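Local coordinates for protein LysR family transcriptional regulator (Vibrio vulnificus, PDB 5FHK) that probably binds DNA and activates transcription of virulence genes as a LysR-type regulator, represented here by its regulatory domain alone, at residues Ile57-Val60 and Gly61-Asp65; Lys106-Pro109 and Leu110-Trp113; Leu190-Lys193 and Val194-Phe197. All coordinates share one frame; numbering follows the deposited sequence.

Contact 1: Ile57-Val60 and Gly61-Asp65; sequences IFRV and GPQRD
Arg59 lays its guanidinium beneath the side chain of Gln63, which passes over one face, while NH2 of Arg59 forms a salt bridge with OD2 of Asp47. Residues 57-65 carry strand 56-60 of the regulatory domain out into a loop; the domain has the periplasmic-binding-protein-like architecture of the LysR family, and the strand runs parallel to strand 9-14 and antiparallel to strand 178-185. CG of Arg59 stands between the backbone N and the carbonyl carbon (chi1 74°), and the chain bends at chi3, which carries the charged end round to the loop. A long, flexible arginine suits a strand end from which a cation has to reach Asp47 while its flat head lies under Gln63. NH1 is modelled so close to Gly61 O that its exact position is doubtful, and its approach to Pro62 O is at a poor angle. Gly61 continues the chain with a positive phi of 84°, a conformation that its lack of a side chain makes easy; a CB here would also run into the carbonyl oxygen of Val60. Through its backbone Gly61 pairs with Asp179. Val60 points away from the loop, and its side chain packs on Pro14 and Leu17. Gln63 closes over the arginine with its aliphatic part: the amide plane is turned 70° from the guanidinium, NE2 and Arg59 NE are both donors and form no bond, and Gln63 CG lies 3.4 Å above the guanidinium plane of Arg59, displaced toward its rim.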
loop_
_atom_site.group_PDB
_atom_site.type_symbol
_atom_site.label_atom_id
_atom_site.label_comp_id
_atom_site.label_asym_id
_atom_site.label_seq_id
_atom_site.Cartn_x
_atom_site.Cartn_y
_atom_site.Cartn_z
ATOM N N ILE A 57 -1.077 -19.268 3.140
ATOM C CA ILE A 57 -1.850 -18.306 2.375
ATOM C C ILE A 57 -2.912 -17.751 3.312
ATOM O O ILE A 57 -3.659 -18.521 3.935
ATOM C CB ILE A 57 -2.464 -18.935 1.103
ATOM C CG1 ILE A 57 -1.375 -19.088 0.032
ATOM C CG2 ILE A 57 -3.576 -18.051 0.519
ATOM C CD1 ILE A 57 -1.814 -19.829 -1.281
ATOM N N PHE A 58 -2.906 -16.430 3.486
ATOM C CA PHE A 58 -3.983 -15.693 4.139
ATOM C C PHE A 58 -4.826 -15.022 3.071
ATOM O O PHE A 58 -4.299 -14.323 2.200
ATOM C CB PHE A 58 -3.440 -14.641 5.112
ATOM C CG PHE A 58 -2.532 -15.220 6.154
ATOM C CD1 PHE A 58 -1.211 -15.505 5.860
ATOM C CD2 PHE A 58 -3.004 -15.513 7.417
ATOM C CE1 PHE A 58 -0.367 -16.058 6.819
ATOM C CE2 PHE A 58 -2.158 -16.066 8.377
ATOM C CZ PHE A 58 -0.846 -16.324 8.060
ATOM N N ARG A 59 -6.128 -15.232 3.134
ATOM C CA ARG A 59 -6.986 -14.748 2.073
ATOM C C ARG A 59 -8.284 -14.254 2.674
ATOM O O ARG A 59 -8.669 -14.647 3.778
ATOM C CB ARG A 59 -7.270 -15.840 1.039
ATOM C CG ARG A 59 -8.235 -16.895 1.524
ATOM C CD ARG A 59 -8.635 -17.831 0.388
ATOM N NE ARG A 59 -8.936 -17.096 -0.841
ATOM C CZ ARG A 59 -10.162 -16.831 -1.286
ATOM N NH1 ARG A 59 -11.222 -17.245 -0.610
ATOM N NH2 ARG A 59 -10.330 -16.153 -2.412
ATOM N N VAL A 60 -8.925 -13.353 1.942
ATOM C CA VAL A 60 -10.291 -12.944 2.213
ATOM C C VAL A 60 -11.220 -13.912 1.499
ATOM O O VAL A 60 -10.997 -14.248 0.328
ATOM C CB VAL A 60 -10.529 -11.500 1.745
ATOM C CG1 VAL A 60 -12.006 -11.154 1.822
ATOM C CG2 VAL A 60 -9.703 -10.529 2.574
ATOM N N GLY A 61 -12.251 -14.379 2.207
ATOM C CA GLY A 61 -13.235 -15.259 1.620
ATOM C C GLY A 61 -12.794 -16.709 1.638
ATOM O O GLY A 61 -11.596 -17.027 1.645
ATOM N N PRO A 62 -13.765 -17.618 1.621
ATOM C CA PRO A 62 -13.457 -19.044 1.750
ATOM C C PRO A 62 -12.925 -19.655 0.458
ATOM O O PRO A 62 -13.060 -19.104 -0.639
ATOM C CB PRO A 62 -14.810 -19.670 2.127
ATOM C CG PRO A 62 -15.765 -18.498 2.361
ATOM C CD PRO A 62 -15.214 -17.364 1.556
ATOM N N GLN A 63 -12.303 -20.822 0.621
ATOM C CA GLN A 63 -11.865 -21.667 -0.478
ATOM C C GLN A 63 -12.328 -23.088 -0.194
ATOM O O GLN A 63 -12.549 -23.466 0.960
ATOM C CB GLN A 63 -10.337 -21.624 -0.662
ATOM C CG GLN A 63 -9.853 -20.572 -1.668
ATOM C CD GLN A 63 -8.481 -20.901 -2.262
ATOM O OE1 GLN A 63 -8.178 -22.067 -2.564
ATOM N NE2 GLN A 63 -7.637 -19.875 -2.412
ATOM N N ARG A 64 -12.481 -23.878 -1.260
ATOM C CA ARG A 64 -13.022 -25.231 -1.163
ATOM C C ARG A 64 -11.975 -26.304 -1.432
ATOM O O ARG A 64 -12.333 -27.462 -1.671
ATOM C CB ARG A 64 -14.192 -25.405 -2.128
ATOM C CG ARG A 64 -13.758 -25.517 -3.573
ATOM C CD ARG A 64 -14.894 -25.214 -4.524
ATOM N NE ARG A 64 -15.616 -23.970 -4.234
ATOM C CZ ARG A 64 -16.147 -23.162 -5.159
ATOM N NH1 ARG A 64 -16.036 -23.445 -6.457
ATOM N NH2 ARG A 64 -16.787 -22.056 -4.783
ATOM N N ASP A 65 -10.695 -25.949 -1.400
ATOM C CA ASP A 65 -9.640 -26.902 -1.715
ATOM C C ASP A 65 -9.588 -27.995 -0.650
ATOM O O ASP A 65 -9.410 -27.709 0.537
ATOM C CB ASP A 65 -8.298 -26.178 -1.824
ATOM C CG ASP A 65 -7.425 -26.728 -2.944
ATOM O OD1 ASP A 65 -7.050 -27.922 -2.891
ATOM O OD2 ASP A 65 -7.102 -25.964 -3.877
#

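Contact 2: Lys106-Pro109 and Leu110-Trp113; sequences KGHP and LLKW
Lys106 lies over one face of the Trp113 indole. Its CE is 3.7 Å from the centroid of the five-membered ring of Trp113, a CH-pi contact, and NZ continues outward as the cation of a cation-pi pair, 4.6 Å from the same centroid and only 4° off the ring normal. The lysine chain is extended beyond CG, which lays CG and CE along the ring and lets NZ rise farther from the face toward polar partners: Asp127 O and Asn125 OD1 hold it, and Leu111 O adds a weak bond. Lysine suits this place because its stem is apolar and its end is charged. At the edge of the indole, in its plane, Trp113 NE1 gives Leu110 O a weak hydrogen bond of 3.1 Å. His108 and Leu111 make a second pair, with Leu111 CG over the imidazole face, 3.7 Å from the His108 ring centroid, and Leu111 CD1 3.3 Å from His108 NE2. Both pairs are brought together by a type VIa beta turn, Gly107 to Leu110, with a cis peptide bond before Pro109. The turn is closed by a hydrogen bond of 2.8 Å from Leu110 N to Gly107 O. Proline suits the third position because its ring makes the cis form accessible. The turn links strand 104-107 of the larger sheet to strand 113-117 of the three-stranded one. Leu111 N is buried here without a partner in the model. Further out, Leu110 packs on Leu151 and Trp113 on Ile149, Leu151 and Leu80, from strands 149-153 and 68-82, while His108 O accepts a hydrogen bond from ND2 of Asn16.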
loop_
_atom_site.group_PDB
_atom_site.type_symbol
_atom_site.label_atom_id
_atom_site.label_comp_id
_atom_site.label_asym_id
_atom_site.label_seq_id
_atom_site.Cartn_x
_atom_site.Cartn_y
_atom_site.Cartn_z
ATOM N N LYS A 106 -13.849 5.210 -4.899
ATOM C CA LYS A 106 -13.931 3.758 -4.987
ATOM C C LYS A 106 -12.543 3.149 -5.169
ATOM O O LYS A 106 -11.782 3.582 -6.038
ATOM C CB LYS A 106 -14.860 3.356 -6.138
ATOM C CG LYS A 106 -16.344 3.633 -5.861
ATOM C CD LYS A 106 -17.247 3.174 -6.978
ATOM C CE LYS A 106 -18.709 3.126 -6.511
ATOM N NZ LYS A 106 -19.617 2.595 -7.559
ATOM N N GLY A 107 -12.219 2.156 -4.350
ATOM C CA GLY A 107 -10.952 1.454 -4.467
ATOM C C GLY A 107 -11.154 -0.044 -4.534
ATOM O O GLY A 107 -12.007 -0.596 -3.833
ATOM N N HIS A 108 -10.355 -0.700 -5.390
ATOM C CA HIS A 108 -10.393 -2.155 -5.509
ATOM C C HIS A 108 -10.084 -2.792 -4.158
ATOM O O HIS A 108 -9.239 -2.279 -3.413
ATOM C CB HIS A 108 -9.368 -2.655 -6.534
ATOM C CG HIS A 108 -9.810 -2.554 -7.963
ATOM N ND1 HIS A 108 -9.224 -1.685 -8.861
ATOM C CD2 HIS A 108 -10.741 -3.248 -8.663
ATOM C CE1 HIS A 108 -9.790 -1.830 -10.047
ATOM N NE2 HIS A 108 -10.714 -2.771 -9.954
ATOM N N PRO A 109 -10.709 -3.938 -3.824
ATOM C CA PRO A 109 -11.675 -4.724 -4.602
ATOM C C PRO A 109 -13.123 -4.326 -4.308
ATOM O O PRO A 109 -14.019 -5.172 -4.366
ATOM C CB PRO A 109 -11.406 -6.151 -4.118
ATOM C CG PRO A 109 -11.120 -5.960 -2.634
ATOM C CD PRO A 109 -10.424 -4.581 -2.526
ATOM N N LEU A 110 -13.326 -3.055 -3.953
ATOM C CA LEU A 110 -14.625 -2.477 -3.643
ATOM C C LEU A 110 -14.998 -1.411 -4.670
ATOM O O LEU A 110 -15.441 -0.309 -4.323
ATOM C CB LEU A 110 -14.632 -1.893 -2.231
ATOM C CG LEU A 110 -14.199 -2.802 -1.074
ATOM C CD1 LEU A 110 -14.347 -2.064 0.261
ATOM C CD2 LEU A 110 -15.011 -4.119 -1.060
ATOM N N LEU A 111 -14.773 -1.710 -5.954
ATOM C CA LEU A 111 -15.324 -0.872 -7.014
ATOM C C LEU A 111 -16.826 -1.061 -7.154
ATOM O O LEU A 111 -17.508 -0.179 -7.692
ATOM C CB LEU A 111 -14.647 -1.174 -8.350
ATOM C CG LEU A 111 -13.224 -0.644 -8.569
ATOM C CD1 LEU A 111 -12.964 -0.392 -10.077
ATOM C CD2 LEU A 111 -12.969 0.607 -7.742
ATOM N N LYS A 112 -17.345 -2.190 -6.685
ATOM C CA LYS A 112 -18.773 -2.482 -6.669
ATOM C C LYS A 112 -19.242 -2.423 -5.222
ATOM O O LYS A 112 -18.645 -3.063 -4.347
ATOM C CB LYS A 112 -19.047 -3.857 -7.284
ATOM C CG LYS A 112 -20.527 -4.246 -7.430
ATOM C CD LYS A 112 -20.630 -5.641 -8.043
ATOM C CE LYS A 112 -21.372 -6.599 -7.126
ATOM N NZ LYS A 112 -20.661 -6.715 -5.802
ATOM N N TRP A 113 -20.268 -1.626 -4.959
ATOM C CA TRP A 113 -20.776 -1.452 -3.601
ATOM C C TRP A 113 -22.086 -2.224 -3.503
ATOM O O TRP A 113 -23.097 -1.810 -4.075
ATOM C CB TRP A 113 -21.001 0.020 -3.254
ATOM C CG TRP A 113 -19.798 0.882 -3.181
ATOM C CD1 TRP A 113 -18.497 0.538 -3.462
ATOM C CD2 TRP A 113 -19.774 2.261 -2.803
ATOM N NE1 TRP A 113 -17.677 1.620 -3.283
ATOM C CE2 TRP A 113 -18.433 2.686 -2.862
ATOM C CE3 TRP A 113 -20.762 3.175 -2.397
ATOM C CZ2 TRP A 113 -18.050 3.989 -2.542
ATOM C CZ3 TRP A 113 -20.378 4.479 -2.086
ATOM C CH2 TRP A 113 -19.035 4.874 -2.173
#

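Contact 3: Leu190-Lys193 and Val194-Phe197; sequences LPEK and VRLF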
loop_
_atom_site.group_PDB
_atom_site.type_symbol
_atom_site.label_atom_id
_atom_site.label_comp_id
_atom_site.label_asym_id
_atom_site.label_seq_id
_atom_site.Cartn_x
_atom_site.Cartn_y
_atom_site.Cartn_z
ATOM N N LEU A 190 5.401 -31.330 6.357
ATOM C CA LEU A 190 5.431 -29.896 6.685
ATOM C C LEU A 190 6.718 -29.442 7.397
ATOM O O LEU A 190 6.952 -29.812 8.552
ATOM C CB LEU A 190 4.211 -29.528 7.547
ATOM C CG LEU A 190 3.626 -28.114 7.409
ATOM C CD1 LEU A 190 3.763 -27.618 5.962
ATOM C CD2 LEU A 190 2.161 -28.088 7.816
ATOM N N PRO A 191 7.524 -28.609 6.725
ATOM C CA PRO A 191 8.777 -28.132 7.332
ATOM C C PRO A 191 8.556 -27.502 8.705
ATOM O O PRO A 191 7.513 -26.895 8.977
ATOM C CB PRO A 191 9.292 -27.097 6.320
ATOM C CG PRO A 191 8.589 -27.422 5.041
ATOM C CD PRO A 191 7.239 -27.924 5.454
ATOM N N GLU A 192 9.562 -27.670 9.572
ATOM C CA GLU A 192 9.510 -27.167 10.946
ATOM C C GLU A 192 9.313 -25.652 10.992
ATOM O O GLU A 192 8.525 -25.146 11.799
ATOM C CB GLU A 192 10.798 -27.552 11.678
ATOM C CG GLU A 192 10.947 -27.041 13.130
ATOM C CD GLU A 192 12.277 -27.479 13.771
ATOM O OE1 GLU A 192 13.229 -26.654 13.828
ATOM O OE2 GLU A 192 12.379 -28.663 14.185
ATOM N N LYS A 193 10.044 -24.912 10.160
ATOM C CA LYS A 193 9.913 -23.458 10.164
ATOM C C LYS A 193 8.489 -23.041 9.810
ATOM O O LYS A 193 7.918 -22.147 10.444
ATOM C CB LYS A 193 10.938 -22.837 9.214
ATOM C CG LYS A 193 12.344 -22.917 9.759
ATOM C CD LYS A 193 13.343 -22.109 8.931
ATOM C CE LYS A 193 13.552 -22.723 7.549
ATOM N NZ LYS A 193 14.872 -23.455 7.476
ATOM N N VAL A 194 7.871 -23.731 8.855
ATOM C CA VAL A 194 6.487 -23.432 8.506
ATOM C C VAL A 194 5.552 -23.843 9.632
ATOM O O VAL A 194 4.609 -23.124 9.983
ATOM C CB VAL A 194 6.138 -24.120 7.180
ATOM C CG1 VAL A 194 4.627 -24.066 6.916
ATOM C CG2 VAL A 194 6.926 -23.465 6.078
ATOM N N ARG A 195 5.813 -24.997 10.230
ATOM C CA ARG A 195 5.017 -25.461 11.352
ATOM C C ARG A 195 5.113 -24.505 12.535
ATOM O O ARG A 195 4.109 -24.214 13.194
ATOM C CB ARG A 195 5.493 -26.868 11.716
ATOM C CG ARG A 195 5.167 -27.334 13.104
ATOM C CD ARG A 195 5.885 -28.665 13.418
ATOM N NE ARG A 195 7.084 -28.469 14.224
ATOM C CZ ARG A 195 7.105 -27.806 15.378
ATOM N NH1 ARG A 195 5.996 -27.259 15.871
ATOM N NH2 ARG A 195 8.239 -27.690 16.039
ATOM N N LEU A 196 6.312 -23.994 12.817
ATOM C CA LEU A 196 6.437 -23.064 13.928
ATOM C C LEU A 196 5.632 -21.807 13.656
ATOM O O LEU A 196 4.999 -21.248 14.564
ATOM C CB LEU A 196 7.907 -22.752 14.176
ATOM C CG LEU A 196 8.504 -23.831 15.085
ATOM C CD1 LEU A 196 9.992 -23.658 15.239
ATOM C CD2 LEU A 196 7.835 -23.802 16.463
ATOM N N PHE A 197 5.591 -21.387 12.394
ATOM C CA PHE A 197 4.851 -20.183 12.049
ATOM C C PHE A 197 3.366 -20.389 12.289
ATOM O O PHE A 197 2.713 -19.579 12.952
ATOM C CB PHE A 197 5.129 -19.802 10.594
ATOM C CG PHE A 197 4.351 -18.632 10.130
ATOM C CD1 PHE A 197 4.655 -17.364 10.579
ATOM C CD2 PHE A 197 3.284 -18.792 9.262
ATOM C CE1 PHE A 197 3.906 -16.279 10.146
ATOM C CE2 PHE A 197 2.549 -17.731 8.844
ATOM C CZ PHE A 197 2.852 -16.475 9.270
#
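Glu192 O takes the amide hydrogen of Leu196 at 2.7 Å (N to O), the shortest of three successive backbone bonds that start the helix. Arg195 N binds Pro191 O at 2.8 Å and Phe197 N binds Lys193 O at 3.1 Å. Outside this ladder, Lys193 NZ reaches back to the carbonyl of Ser6, its chain bent at chi3 and chi4. On the outer side, Glu192 and Arg195 pass obliquely: OE2 of Glu192 remains 4.6 Å from Arg195 NH2, so their charges are near but not in contact, while Glu192 CG sits closer to the guanidinium. Arg195 NH1 has a long, weak ion pair with Asp199. Together these residues make the first turn of helix 192-204, the last helix of the regulatory domain. Pro191 occupies the N-cap position, where its carbonyl accepts the bond from Arg195 N. Proline suits the entry to a helix, since its ring constrains the backbone and it has no amide hydrogen to satisfy. The extended Glu192 chain also runs alongside Leu196, both pointing the same way, with CG of Glu192 4.1 Å from Leu196 CD1. Just before the helix, Leu190 meets Val194 at about a right angle. A chi1 of 169° swings Val194 CG1 to within 3.8 Å of Leu190 CD1, and Pro191 CD adds a looser apolar contact to Val194 CB. The short branched valine fits the buried face, where it also packs on Ile9 and Asp55, whereas Glu192 and Arg195 take the exposed side. Phe197 turns its ring inward onto Ile9, Ile11 and Val56, edge-to-face with the ring of Phe29.

Contacts 1 and 3 meet directly: Phe58 CZ of contact 1 lies 3.8 Å from Phe197 CE2 of contact 3, so helix 192-204 packs against strand 56-60. Their centres are about 20 Å apart. Contact 2 is equally far from contact 1 by centres, with nearest atoms about 7 Å apart and no touch, yet both reach the same sheet and both approach Arg178, which touches Val60 of contact 1 and Pro109 and Leu110 of contact 2. Arg178 thus probably lies where the two lobes come together, as in other LysR regulatory domains. Contacts 2 and 3, with centres about 36 Å apart, lie on opposite sides of the chain's centre.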